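PDB 4MF4: HpcH/HpaI aldolase/citrate lyase family protein from Burkholderia cenocepacia, which belongs to the HpcH/HpaI aldolase/citrate lyase family of TIM-barrel proteins, its exact function not being established. Local coordinates for residues P26-W31 with I247-D252; L30-G35 with L51-E56; E80-V85 with A101-F106. All blocks are in the same frame, centred on the assembly; numbering follows the deposited sequence.

Interaction 1 (P26-W31 with I247-D252)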
ATOM      1  N   PRO A  26      11.344 -23.877  28.571  1.00 23.65           N
ATOM      2  CA  PRO A  26      10.573 -22.704  28.203  1.00 22.70           C
ATOM      3  C   PRO A  26      10.856 -22.231  26.781  1.00 20.84           C
ATOM      4  O   PRO A  26      11.993 -22.359  26.289  1.00 20.85           O
ATOM      5  CB  PRO A  26      11.072 -21.626  29.185  1.00 24.16           C
ATOM      6  CG  PRO A  26      11.900 -22.348  30.199  1.00 24.66           C
ATOM      7  CD  PRO A  26      12.454 -23.516  29.461  1.00 25.36           C
ATOM      8  N   LEU A  27       9.838 -21.656  26.147  1.00 17.66           N
ATOM      9  CA  LEU A  27       9.965 -21.081  24.827  1.00 18.30           C
ATOM     10  C   LEU A  27       9.484 -19.638  24.857  1.00 16.57           C
ATOM     11  O   LEU A  27       8.302 -19.378  25.104  1.00 16.76           O
ATOM     12  CB  LEU A  27       9.163 -21.924  23.834  1.00 18.28           C
ATOM     13  CG  LEU A  27       9.520 -23.408  23.779  1.00 19.60           C
ATOM     14  CD1 LEU A  27       8.475 -24.214  23.037  1.00 19.68           C
ATOM     15  CD2 LEU A  27      10.862 -23.551  23.062  1.00 19.93           C
ATOM     16  N   TYR A  28      10.395 -18.699  24.623  1.00 17.14           N
ATOM     17  CA  TYR A  28      10.137 -17.281  24.844  1.00 17.27           C
ATOM     18  C   TYR A  28       9.755 -16.572  23.542  1.00 16.23           C
ATOM     19  O   TYR A  28      10.397 -16.737  22.493  1.00 15.04           O
ATOM     20  CB  TYR A  28      11.341 -16.614  25.495  1.00 19.79           C
ATOM     21  CG  TYR A  28      11.688 -17.194  26.845  1.00 21.29           C
ATOM     22  CD1 TYR A  28      10.910 -16.907  27.950  1.00 23.53           C
ATOM     23  CD2 TYR A  28      12.797 -18.019  27.012  1.00 25.46           C
ATOM     24  CE1 TYR A  28      11.199 -17.448  29.199  1.00 25.78           C
ATOM     25  CE2 TYR A  28      13.124 -18.561  28.264  1.00 26.04           C
ATOM     26  CZ  TYR A  28      12.306 -18.276  29.352  1.00 27.33           C
ATOM     27  OH  TYR A  28      12.556 -18.809  30.604  1.00 27.58           O
ATOM     28  N   GLY A  29       8.710 -15.751  23.632  1.00 14.76           N
ATOM     29  CA  GLY A  29       8.114 -15.133  22.454  1.00 13.86           C
ATOM     30  C   GLY A  29       7.987 -13.650  22.652  1.00 14.38           C
ATOM     31  O   GLY A  29       8.109 -13.136  23.771  1.00 14.40           O
ATOM     32  N   LEU A  30       7.745 -12.947  21.563  1.00 15.19           N
ATOM     33  CA  LEU A  30       7.471 -11.529  21.634  1.00 15.58           C
ATOM     34  C   LEU A  30       6.208 -11.311  20.776  1.00 15.16           C
ATOM     35  O   LEU A  30       6.097 -11.937  19.733  1.00 14.22           O
ATOM     36  CB  LEU A  30       8.675 -10.818  21.020  1.00 16.94           C
ATOM     37  CG  LEU A  30       8.846  -9.323  21.181  1.00 18.45           C
ATOM     38  CD1 LEU A  30       9.004  -8.921  22.674  1.00 17.91           C
ATOM     39  CD2 LEU A  30      10.073  -8.899  20.356  1.00 18.85           C
ATOM     40  N   TRP A  31       5.275 -10.468  21.243  1.00 14.91           N
ATOM     41  CA  TRP A  31       4.082 -10.076  20.520  1.00 15.33           C
ATOM     42  C   TRP A  31       4.424  -8.972  19.526  1.00 15.34           C
ATOM     43  O   TRP A  31       5.103  -7.987  19.894  1.00 13.70           O
ATOM     44  CB  TRP A  31       3.044  -9.503  21.496  1.00 17.19           C
ATOM     45  CG  TRP A  31       1.672  -9.872  21.177  1.00 17.86           C
ATOM     46  CD1 TRP A  31       0.694  -9.059  20.701  1.00 18.45           C
ATOM     47  CD2 TRP A  31       1.089 -11.169  21.342  1.00 17.72           C
ATOM     48  NE1 TRP A  31      -0.464  -9.792  20.540  1.00 19.53           N
ATOM     49  CE2 TRP A  31      -0.235 -11.085  20.921  1.00 17.81           C
ATOM     50  CE3 TRP A  31       1.578 -12.399  21.788  1.00 18.44           C
ATOM     51  CZ2 TRP A  31      -1.098 -12.173  20.955  1.00 18.86           C
ATOM     52  CZ3 TRP A  31       0.728 -13.486  21.807  1.00 19.03           C
ATOM     53  CH2 TRP A  31      -0.593 -13.373  21.392  1.00 18.66           C
ATOM     54  N   ILE A 247       6.062 -18.566  26.960  1.00 15.89           N
ATOM     55  CA  ILE A 247       5.946 -17.330  27.704  1.00 15.65           C
ATOM     56  C   ILE A 247       6.217 -16.144  26.782  1.00 15.05           C
ATOM     57  O   ILE A 247       7.288 -16.083  26.176  1.00 14.11           O
ATOM     58  CB  ILE A 247       6.931 -17.302  28.872  1.00 16.19           C
ATOM     59  CG1 ILE A 247       6.598 -18.424  29.856  1.00 16.59           C
ATOM     60  CG2 ILE A 247       6.846 -15.956  29.577  1.00 16.69           C
ATOM     61  CD1 ILE A 247       7.572 -18.571  31.004  1.00 17.04           C
ATOM     62  N   THR A 248       5.240 -15.243  26.677  1.00 15.03           N
ATOM     63  CA  THR A 248       5.348 -14.033  25.879  1.00 15.45           C
ATOM     64  C   THR A 248       5.931 -12.949  26.775  1.00 15.73           C
ATOM     65  O   THR A 248       5.332 -12.622  27.780  1.00 15.03           O
ATOM     66  CB  THR A 248       3.973 -13.494  25.398  1.00 16.31           C
ATOM     67  OG1 THR A 248       3.129 -14.530  24.905  1.00 17.95           O
ATOM     68  CG2 THR A 248       4.138 -12.487  24.310  1.00 17.22           C
ATOM     69  N   VAL A 249       7.080 -12.385  26.386  1.00 15.19           N
ATOM     70  CA  VAL A 249       7.743 -11.301  27.117  1.00 14.54           C
ATOM     71  C   VAL A 249       7.247  -9.959  26.572  1.00 14.29           C
ATOM     72  O   VAL A 249       7.981  -9.218  25.888  1.00 14.00           O
ATOM     73  CB  VAL A 249       9.300 -11.414  27.064  1.00 14.67           C
ATOM     74  CG1 VAL A 249       9.950 -10.459  28.042  1.00 15.77           C
ATOM     75  CG2 VAL A 249       9.801 -12.810  27.375  1.00 14.50           C
ATOM     76  N   SER A 250       5.975  -9.677  26.849  1.00 14.00           N
ATOM     77  CA  SER A 250       5.288  -8.472  26.399  1.00 14.26           C
ATOM     78  C   SER A 250       5.284  -8.306  24.864  1.00 13.77           C
ATOM     79  O   SER A 250       5.261  -9.285  24.139  1.00 13.30           O
ATOM     80  CB  SER A 250       5.845  -7.248  27.140  1.00 14.83           C
ATOM     81  OG  SER A 250       5.037  -6.086  26.994  1.00 16.10           O
ATOM     82  N   ALA A 251       5.309  -7.070  24.381  1.00 13.55           N
ATOM     83  CA  ALA A 251       5.009  -6.729  22.961  1.00 13.07           C
ATOM     84  C   ALA A 251       5.993  -5.676  22.490  1.00 13.44           C
ATOM     85  O   ALA A 251       6.535  -4.867  23.315  1.00 12.14           O
ATOM     86  CB  ALA A 251       3.578  -6.189  22.851  1.00 13.26           C
ATOM     87  N   ASP A 252       6.227  -5.695  21.182  1.00 12.97           N
ATOM     88  CA  ASP A 252       7.128  -4.748  20.519  1.00 14.36           C
ATOM     89  C   ASP A 252       6.815  -3.298  20.889  1.00 14.57           C
ATOM     90  O   ASP A 252       7.722  -2.574  21.308  1.00 16.23           O
ATOM     91  CB  ASP A 252       7.101  -4.931  18.977  1.00 14.98           C
ATOM     92  CG  ASP A 252       5.700  -4.852  18.365  1.00 16.23           C
ATOM     93  OD1 ASP A 252       4.666  -4.678  19.068  1.00 17.11           O
ATOM     94  OD2 ASP A 252       5.626  -4.931  17.121  1.00 17.29           O
TER
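A beta bulge lies between the pairs G29-T248 and W31-A251. G29 lies opposite T248, but W31 lies opposite A251, so 247-252 spends one extra residue. Within the bulge V249 centres an inverse gamma turn. The two strands run parallel, with a crossing angle of -32°. Five backbone hydrogen bonds join them. V249 N donates to G29 O at 2.9 Å where the bulge begins. After it, W31 N donates to S250 O at 3.1 Å, and D252 N closes the series on W31 O.

The side chains fill both faces. W31 CB rests on A251 CB at 3.6 Å, and its ring carbon CE3 meets T248 CG2 at 3.6 Å. T248 CG2 stands anti to the backbone N, which brings the methyl to the ring and leaves OG1 to bond I228 O. On the other face Y28 and I247 lie side by side, with Y28 CD1 4.1 Å from I247 CB. L30 CD1 comes within 3.4 Å of V249 O. D252 OD1 accepts from S33 N and OD2 from L34 N.

This pairing closes the barrel between its first and last strands. Helix 233-242 covers Y28 and I247. Strand 50-54 flanks 27-32 on its other edge, and helix 252-268 starts directly after A251.

Interaction 2 (L30-G35 with L51-E56)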
ATOM      1  N   LEU A  30       7.745 -12.947  21.563  1.00 15.19           N
ATOM      2  CA  LEU A  30       7.471 -11.529  21.634  1.00 15.58           C
ATOM      3  C   LEU A  30       6.208 -11.311  20.776  1.00 15.16           C
ATOM      4  O   LEU A  30       6.097 -11.937  19.733  1.00 14.22           O
ATOM      5  CB  LEU A  30       8.675 -10.818  21.020  1.00 16.94           C
ATOM      6  CG  LEU A  30       8.846  -9.323  21.181  1.00 18.45           C
ATOM      7  CD1 LEU A  30       9.004  -8.921  22.674  1.00 17.91           C
ATOM      8  CD2 LEU A  30      10.073  -8.899  20.356  1.00 18.85           C
ATOM      9  N   TRP A  31       5.275 -10.468  21.243  1.00 14.91           N
ATOM     10  CA  TRP A  31       4.082 -10.076  20.520  1.00 15.33           C
ATOM     11  C   TRP A  31       4.424  -8.972  19.526  1.00 15.34           C
ATOM     12  O   TRP A  31       5.103  -7.987  19.894  1.00 13.70           O
ATOM     13  CB  TRP A  31       3.044  -9.503  21.496  1.00 17.19           C
ATOM     14  CG  TRP A  31       1.672  -9.872  21.177  1.00 17.86           C
ATOM     15  CD1 TRP A  31       0.694  -9.059  20.701  1.00 18.45           C
ATOM     16  CD2 TRP A  31       1.089 -11.169  21.342  1.00 17.72           C
ATOM     17  NE1 TRP A  31      -0.464  -9.792  20.540  1.00 19.53           N
ATOM     18  CE2 TRP A  31      -0.235 -11.085  20.921  1.00 17.81           C
ATOM     19  CE3 TRP A  31       1.578 -12.399  21.788  1.00 18.44           C
ATOM     20  CZ2 TRP A  31      -1.098 -12.173  20.955  1.00 18.86           C
ATOM     21  CZ3 TRP A  31       0.728 -13.486  21.807  1.00 19.03           C
ATOM     22  CH2 TRP A  31      -0.593 -13.373  21.392  1.00 18.66           C
ATOM     23  N   LEU A  32       3.971  -9.141  18.279  1.00 14.76           N
ATOM     24  CA  LEU A  32       4.186  -8.139  17.265  1.00 15.23           C
ATOM     25  C   LEU A  32       2.863  -7.451  16.936  1.00 15.58           C
ATOM     26  O   LEU A  32       2.040  -8.011  16.219  1.00 14.40           O
ATOM     27  CB  LEU A  32       4.795  -8.734  15.993  1.00 15.49           C
ATOM     28  CG  LEU A  32       6.064  -9.566  16.122  1.00 16.39           C
ATOM     29  CD1 LEU A  32       6.476 -10.060  14.745  1.00 16.73           C
ATOM     30  CD2 LEU A  32       7.186  -8.786  16.779  1.00 16.98           C
ATOM     31  N   SER A  33       2.705  -6.239  17.474  1.00 17.48           N
ATOM     32  CA  SER A  33       1.532  -5.361  17.304  1.00 18.72           C
ATOM     33  C   SER A  33       1.731  -4.198  16.310  1.00 18.84           C
ATOM     34  O   SER A  33       0.745  -3.634  15.815  1.00 17.15           O
ATOM     35  CB  SER A  33       1.174  -4.704  18.647  1.00 22.47           C
ATOM     36  OG  SER A  33       0.969  -5.686  19.650  1.00 27.12           O
ATOM     37  N   LEU A  34       2.977  -3.826  16.008  1.00 18.18           N
ATOM     38  CA  LEU A  34       3.227  -2.608  15.240  1.00 16.81           C
ATOM     39  C   LEU A  34       2.873  -2.739  13.757  1.00 16.55           C
ATOM     40  O   LEU A  34       2.668  -1.713  13.076  1.00 16.79           O
ATOM     41  CB  LEU A  34       4.697  -2.147  15.382  1.00 17.95           C
ATOM     42  CG  LEU A  34       5.202  -1.590  16.723  1.00 18.93           C
ATOM     43  CD1 LEU A  34       6.742  -1.537  16.679  1.00 20.36           C
ATOM     44  CD2 LEU A  34       4.567  -0.227  16.956  1.00 20.13           C
ATOM     45  N   GLY A  35       2.754  -3.955  13.246  1.00 14.77           N
ATOM     46  CA  GLY A  35       2.369  -4.141  11.846  1.00 15.97           C
ATOM     47  C   GLY A  35       3.412  -3.752  10.815  1.00 15.96           C
ATOM     48  O   GLY A  35       3.080  -3.407   9.674  1.00 18.06           O
ATOM     49  N   LEU A  51       7.763 -15.538  17.525  1.00 12.35           N
ATOM     50  CA  LEU A  51       7.253 -14.185  17.387  1.00 12.80           C
ATOM     51  C   LEU A  51       5.805 -14.250  16.925  1.00 12.99           C
ATOM     52  O   LEU A  51       5.488 -15.015  16.027  1.00 13.02           O
ATOM     53  CB  LEU A  51       8.053 -13.399  16.344  1.00 13.61           C
ATOM     54  CG  LEU A  51       9.549 -13.202  16.579  1.00 14.39           C
ATOM     55  CD1 LEU A  51      10.233 -12.582  15.360  1.00 14.82           C
ATOM     56  CD2 LEU A  51       9.770 -12.284  17.752  1.00 14.46           C
ATOM     57  N   CYS A  52       4.916 -13.491  17.551  1.00 13.24           N
ATOM     58  CA  CYS A  52       3.462 -13.598  17.234  1.00 13.37           C
ATOM     59  C   CYS A  52       2.954 -12.416  16.405  1.00 12.41           C
ATOM     60  O   CYS A  52       3.032 -11.278  16.857  1.00 12.61           O
ATOM     61  CB  CYS A  52       2.611 -13.725  18.493  1.00 13.72           C
ATOM     62  SG  CYS A  52       0.891 -14.089  18.098  1.00 15.71           S
ATOM     63  N   ILE A  53       2.481 -12.699  15.209  1.00 11.00           N
ATOM     64  CA  ILE A  53       1.824 -11.686  14.372  1.00 11.64           C
ATOM     65  C   ILE A  53       0.358 -11.697  14.755  1.00 11.61           C
ATOM     66  O   ILE A  53      -0.355 -12.640  14.467  1.00 11.55           O
ATOM     67  CB  ILE A  53       2.015 -11.974  12.879  1.00 12.02           C
ATOM     68  CG1 ILE A  53       3.499 -11.972  12.513  1.00 12.08           C
ATOM     69  CG2 ILE A  53       1.275 -10.958  11.991  1.00 11.64           C
ATOM     70  CD1 ILE A  53       3.769 -12.769  11.258  1.00 12.93           C
ATOM     71  N   ASP A  54      -0.106 -10.641  15.417  1.00 11.89           N
ATOM     72  CA  ASP A  54      -1.487 -10.616  15.931  1.00 11.87           C
ATOM     73  C   ASP A  54      -2.490 -10.062  14.884  1.00 11.48           C
ATOM     74  O   ASP A  54      -2.299  -8.966  14.441  1.00 11.40           O
ATOM     75  CB  ASP A  54      -1.530  -9.744  17.141  1.00 12.38           C
ATOM     76  CG  ASP A  54      -2.869  -9.767  17.845  1.00 13.14           C
ATOM     77  OD1 ASP A  54      -3.699 -10.663  17.581  1.00 13.08           O
ATOM     78  OD2 ASP A  54      -3.015  -8.952  18.779  1.00 14.61           O
ATOM     79  N   MET A  55      -3.530 -10.826  14.543  1.00 11.04           N
ATOM     80  CA  MET A  55      -4.614 -10.380  13.652  1.00 11.82           C
ATOM     81  C   MET A  55      -5.844  -9.976  14.456  1.00 12.26           C
ATOM     82  O   MET A  55      -6.774  -9.383  13.913  1.00 12.20           O
ATOM     83  CB  MET A  55      -5.010 -11.454  12.661  1.00 11.28           C
ATOM     84  CG  MET A  55      -3.839 -12.048  11.906  1.00 11.41           C
ATOM     85  SD  MET A  55      -4.462 -13.206  10.696  1.00 12.51           S
ATOM     86  CE  MET A  55      -5.396 -12.185   9.551  1.00 11.95           C
ATOM     87  N   GLU A  56      -5.841 -10.260  15.768  1.00 12.95           N
ATOM     88  CA  GLU A  56      -7.053 -10.011  16.555  1.00 13.77           C
ATOM     89  C   GLU A  56      -7.049  -8.596  17.070  1.00 13.18           C
ATOM     90  O   GLU A  56      -8.027  -7.876  16.877  1.00 12.93           O
ATOM     91  CB  GLU A  56      -7.185 -10.950  17.727  1.00 14.42           C
ATOM     92  CG  GLU A  56      -8.521 -10.812  18.417  1.00 14.76           C
ATOM     93  CD  GLU A  56      -8.585 -11.514  19.777  1.00 15.49           C
ATOM     94  OE1 GLU A  56      -7.573 -11.935  20.323  1.00 15.11           O
ATOM     95  OE2 GLU A  56      -9.697 -11.627  20.321  1.00 17.70           O
TER
HETATM   96  O   HOH W   1      -1.675  -6.762  19.659  1.00 29.93           O
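C52 sits under the indole of W31 and fills the hollow beneath its six-membered ring. C52 SG lies 3.8 Å from the centroid of that ring, 16° off the ring normal. C52 CB lies over the same ring, nearer the CE3 side, in a CH-pi contact. With SG anti to its backbone N (chi1 -172°), the sulfur runs along the ring toward CH2. The indole thus lies flat on a small side chain, where a sulfur-aromatic contact forms.

At the pyrrole end the fit becomes polar. W31 NE1 donates to D54 OD2 at 3.2 Å, and the carboxylate oxygen lies close to the ring plane. The carboxylate itself is turned 68° from the indole, so the N-H meets OD2 from above the carboxylate plane. A water joins S33 OG to D54 OD2.

On the face of the sheet away from W31 and C52, L30, L32, L51 and I53 pack together. L51 CD2 presses on L30 CB at 3.7 Å. L32 CD1 touches both L51 CB, at 4.0 Å, and I53 CG1. Between the faces the parallel backbones are tied by C52 N to L30 O and by L32 N to C52 O, the latter at 2.7 Å. The bond from D54 N to L32 O, at 3.5 Å, is weak.

D54 is gripped from several directions. OD1 accepts from E56 N in an Asx turn and forms a salt bridge with R84. OD2, besides the indole and the water, has a weak bond from H57 N. These bonds limit the rotation of the carboxylate. The indole N-H is satisfied inside the barrel, and the carboxylate links W31 to R84.

Interaction 3 (E80-V85 with A101-F106). With EDO (1,2-ethanediol), chain G.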
ATOM      1  N   GLU A  80      10.376 -18.870  15.370  1.00 18.25           N
ATOM      2  CA  GLU A  80       9.255 -19.496  14.712  1.00 18.47           C
ATOM      3  C   GLU A  80       8.095 -18.503  14.775  1.00 16.24           C
ATOM      4  O   GLU A  80       7.717 -18.083  15.839  1.00 15.54           O
ATOM      5  CB  GLU A  80       8.897 -20.788  15.449  1.00 20.46           C
ATOM      6  CG  GLU A  80       9.873 -21.936  15.202  1.00 23.46           C
ATOM      7  CD  GLU A  80       9.479 -22.801  13.996  1.00 25.55           C
ATOM      8  OE1 GLU A  80       8.407 -22.542  13.402  1.00 24.55           O
ATOM      9  OE2 GLU A  80      10.202 -23.790  13.702  1.00 27.95           O
ATOM     10  N   PRO A  81       7.533 -18.114  13.632  1.00 15.28           N
ATOM     11  CA  PRO A  81       6.323 -17.291  13.673  1.00 14.52           C
ATOM     12  C   PRO A  81       5.066 -18.036  14.171  1.00 14.10           C
ATOM     13  O   PRO A  81       4.843 -19.256  13.901  1.00 14.09           O
ATOM     14  CB  PRO A  81       6.112 -16.855  12.204  1.00 15.17           C
ATOM     15  CG  PRO A  81       7.044 -17.664  11.401  1.00 15.72           C
ATOM     16  CD  PRO A  81       7.864 -18.560  12.272  1.00 15.94           C
ATOM     17  N   VAL A  82       4.263 -17.295  14.912  1.00 13.64           N
ATOM     18  CA  VAL A  82       2.943 -17.735  15.343  1.00 12.98           C
ATOM     19  C   VAL A  82       1.970 -16.662  14.839  1.00 12.72           C
ATOM     20  O   VAL A  82       2.291 -15.442  14.896  1.00 11.67           O
ATOM     21  CB  VAL A  82       2.922 -17.794  16.890  1.00 12.91           C
ATOM     22  CG1 VAL A  82       1.528 -18.095  17.413  1.00 12.97           C
ATOM     23  CG2 VAL A  82       3.934 -18.833  17.412  1.00 12.79           C
ATOM     24  N   VAL A  83       0.808 -17.080  14.337  1.00 12.79           N
ATOM     25  CA  VAL A  83      -0.238 -16.118  13.948  1.00 12.58           C
ATOM     26  C   VAL A  83      -1.442 -16.247  14.854  1.00 12.47           C
ATOM     27  O   VAL A  83      -1.992 -17.354  15.006  1.00 10.96           O
ATOM     28  CB  VAL A  83      -0.646 -16.268  12.442  1.00 13.19           C
ATOM     29  CG1 VAL A  83      -1.862 -15.413  12.110  1.00 13.41           C
ATOM     30  CG2 VAL A  83       0.499 -15.873  11.536  1.00 13.12           C
ATOM     31  N   ARG A  84      -1.858 -15.156  15.510  1.00 12.77           N
ATOM     32  CA  ARG A  84      -3.172 -15.202  16.200  1.00 14.12           C
ATOM     33  C   ARG A  84      -4.273 -14.707  15.265  1.00 14.94           C
ATOM     34  O   ARG A  84      -4.286 -13.510  14.929  1.00 15.04           O
ATOM     35  CB  ARG A  84      -3.216 -14.388  17.484  1.00 14.86           C
ATOM     36  CG  ARG A  84      -4.649 -14.348  18.059  1.00 14.34           C
ATOM     37  CD  ARG A  84      -4.687 -13.988  19.519  1.00 15.26           C
ATOM     38  NE  ARG A  84      -4.444 -12.567  19.719  1.00 15.70           N
ATOM     39  CZ  ARG A  84      -4.521 -11.929  20.887  1.00 16.86           C
ATOM     40  NH1 ARG A  84      -4.790 -12.573  22.036  1.00 16.82           N
ATOM     41  NH2 ARG A  84      -4.286 -10.631  20.919  1.00 16.71           N
ATOM     42  N   VAL A  85      -5.189 -15.612  14.861  1.00 14.54           N
ATOM     43  CA  VAL A  85      -6.246 -15.245  13.930  1.00 14.61           C
ATOM     44  C   VAL A  85      -7.311 -14.423  14.658  1.00 15.01           C
ATOM     45  O   VAL A  85      -7.377 -14.445  15.895  1.00 15.52           O
ATOM     46  CB  VAL A  85      -6.871 -16.451  13.183  1.00 14.61           C
ATOM     47  CG1 VAL A  85      -5.809 -17.167  12.368  1.00 15.08           C
ATOM     48  CG2 VAL A  85      -7.601 -17.405  14.125  1.00 14.89           C
ATOM     49  N   ALA A 101       1.744 -19.723   7.638  1.00 16.29           N
ATOM     50  CA  ALA A 101       1.888 -19.782   9.078  1.00 16.82           C
ATOM     51  C   ALA A 101       1.577 -21.227   9.463  1.00 16.88           C
ATOM     52  O   ALA A 101       0.564 -21.764   9.041  1.00 16.58           O
ATOM     53  CB  ALA A 101       0.940 -18.809   9.770  1.00 16.51           C
ATOM     54  N   ARG A 102       2.461 -21.851  10.226  1.00 15.93           N
ATOM     55  CA  ARG A 102       2.268 -23.257  10.618  1.00 16.95           C
ATOM     56  C   ARG A 102       1.915 -23.416  12.098  1.00 15.74           C
ATOM     57  O   ARG A 102       1.664 -24.539  12.566  1.00 14.93           O
ATOM     58  CB  ARG A 102       3.535 -24.080  10.305  1.00 18.68           C
ATOM     59  CG  ARG A 102       3.866 -24.068   8.827  1.00 20.96           C
ATOM     60  CD  ARG A 102       4.925 -25.106   8.439  1.00 23.63           C
ATOM     61  NE  ARG A 102       6.206 -24.810   9.056  1.00 24.97           N
ATOM     62  CZ  ARG A 102       7.287 -25.587   8.940  1.00 31.57           C
ATOM     63  NH1 ARG A 102       7.257 -26.734   8.243  1.00 36.87           N
ATOM     64  NH2 ARG A 102       8.405 -25.229   9.526  1.00 33.10           N
ATOM     65  N   THR A 103       1.933 -22.317  12.849  1.00 14.52           N
ATOM     66  CA  THR A 103       1.460 -22.341  14.224  1.00 14.15           C
ATOM     67  C   THR A 103       0.407 -21.233  14.359  1.00 13.71           C
ATOM     68  O   THR A 103       0.667 -20.056  14.062  1.00 13.84           O
ATOM     69  CB  THR A 103       2.599 -22.151  15.243  1.00 14.80           C
ATOM     70  OG1 THR A 103       3.631 -23.138  15.052  1.00 14.72           O
ATOM     71  CG2 THR A 103       2.061 -22.221  16.649  1.00 14.62           C
ATOM     72  N   LEU A 104      -0.789 -21.618  14.768  1.00 13.13           N
ATOM     73  CA  LEU A 104      -1.912 -20.703  14.866  1.00 13.10           C
ATOM     74  C   LEU A 104      -2.412 -20.630  16.290  1.00 13.28           C
ATOM     75  O   LEU A 104      -2.479 -21.677  16.993  1.00 13.50           O
ATOM     76  CB  LEU A 104      -3.043 -21.207  14.004  1.00 13.44           C
ATOM     77  CG  LEU A 104      -2.890 -21.148  12.508  1.00 13.83           C
ATOM     78  CD1 LEU A 104      -4.247 -21.434  11.864  1.00 14.06           C
ATOM     79  CD2 LEU A 104      -2.313 -19.822  12.076  1.00 13.76           C
ATOM     80  N   MET A 105      -2.737 -19.416  16.729  1.00 12.98           N
ATOM     81  CA  MET A 105      -3.378 -19.210  18.007  1.00 13.52           C
ATOM     82  C   MET A 105      -4.841 -18.804  17.768  1.00 13.11           C
ATOM     83  O   MET A 105      -5.121 -17.875  17.006  1.00 12.28           O
ATOM     84  CB  MET A 105      -2.673 -18.127  18.831  1.00 14.75           C
ATOM     85  CG  MET A 105      -3.267 -18.008  20.237  1.00 16.23           C
ATOM     86  SD  MET A 105      -2.484 -16.764  21.261  1.00 18.71           S
ATOM     87  CE  MET A 105      -0.761 -17.167  21.087  1.00 18.63           C
ATOM     88  N   PHE A 106      -5.768 -19.497  18.434  1.00 13.28           N
ATOM     89  CA  PHE A 106      -7.208 -19.182  18.364  1.00 13.09           C
ATOM     90  C   PHE A 106      -7.682 -18.493  19.661  1.00 14.79           C
ATOM     91  O   PHE A 106      -7.495 -19.025  20.785  1.00 14.68           O
ATOM     92  CB  PHE A 106      -7.991 -20.478  18.158  1.00 13.66           C
ATOM     93  CG  PHE A 106      -7.788 -21.088  16.831  1.00 12.62           C
ATOM     94  CD1 PHE A 106      -6.677 -21.875  16.575  1.00 12.69           C
ATOM     95  CD2 PHE A 106      -8.690 -20.833  15.807  1.00 12.66           C
ATOM     96  CE1 PHE A 106      -6.498 -22.460  15.331  1.00 11.96           C
ATOM     97  CE2 PHE A 106      -8.511 -21.392  14.568  1.00 12.70           C
ATOM     98  CZ  PHE A 106      -7.397 -22.212  14.328  1.00 12.13           C
TER
HETATM   99  C1  EDO G 301      -2.283 -11.050  24.307  1.00 36.36           C
HETATM  100  O1  EDO G 301      -3.002 -11.716  25.363  1.00 39.03           O
HETATM  101  C2  EDO G 301      -2.654  -9.580  24.157  1.00 37.15           C
HETATM  102  O2  EDO G 301      -3.926  -9.475  23.489  1.00 38.99           O
HETATM  103  O   HOH W   2       5.755 -21.783  13.785  1.00 19.94           O
HETATM  104  O   HOH W   3       2.901 -19.407  12.140  1.00 28.37           O
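E80 and P81 approach T103 through water. One water donates to E80 OE1 and P81 O and accepts from T103 OG1, which also bonds N14. A second water donates to P81 O and accepts from T103 N. Direct strand pairing begins two residues on.

V82 sets CG2 against T103 CG2 at 3.9 Å. V83 bonds to the neighbouring strand with both its N and its O: V83 N donates to T103 O, and V83 O receives M105 N at 2.8 Å. V83 CG2, anti to the carbonyl carbon, is pressed tightly against A101 CB at 3.5 Å. V83 CB also meets L104 CD2.

R84 is on the same face of the sheet as M105, and its CD touches M105 SD at 3.9 Å as the two side chains cross. The arginine bends at chi3 (75°). Its NH2 donates to O2 of a 1,2-ethanediol at 2.8 Å, with the oxygen at the edge of the guanidinium. NE forms a salt bridge with D54, and NH1 bonds Q164, so D54 and Q164 help fix the guanidinium; the ethanediol is probably from the crystallisation liquor. V85 N ends the pairing on M105 O, while V85 CG2 meets F106 CD2 at 4.0 Å.

Strands 80-84 and 103-106, with helix 90-98 between them, form a parallel beta-alpha-beta crossover, the repeating unit of the TIM barrel. R84 and M105 face the barrel interior, whereas L104 faces the helix.

All three interactions belong to one closed eight-stranded parallel barrel. Interaction 1 joins the first and last strands. Interaction 2 joins the first and second, and shares L30 and W31 with interaction 1. Probable hydrogen bonds from D252 to S33 and L34 also tie these two. Interaction 3 joins the third and fourth. Along the chain, interaction 2 closes before interaction 3 opens, and interaction 3 is nested inside the long loop closed by interaction 1. Centres 1 and 2, and 2 and 3, are about 10 Å apart; 1 and 3, about 13 Å. Probable backbone hydrogen bonds from I53 N to V82 O and from M55 N to R84 O bridge interactions 2 and 3. W31 packs on R84 and M105, linking all three.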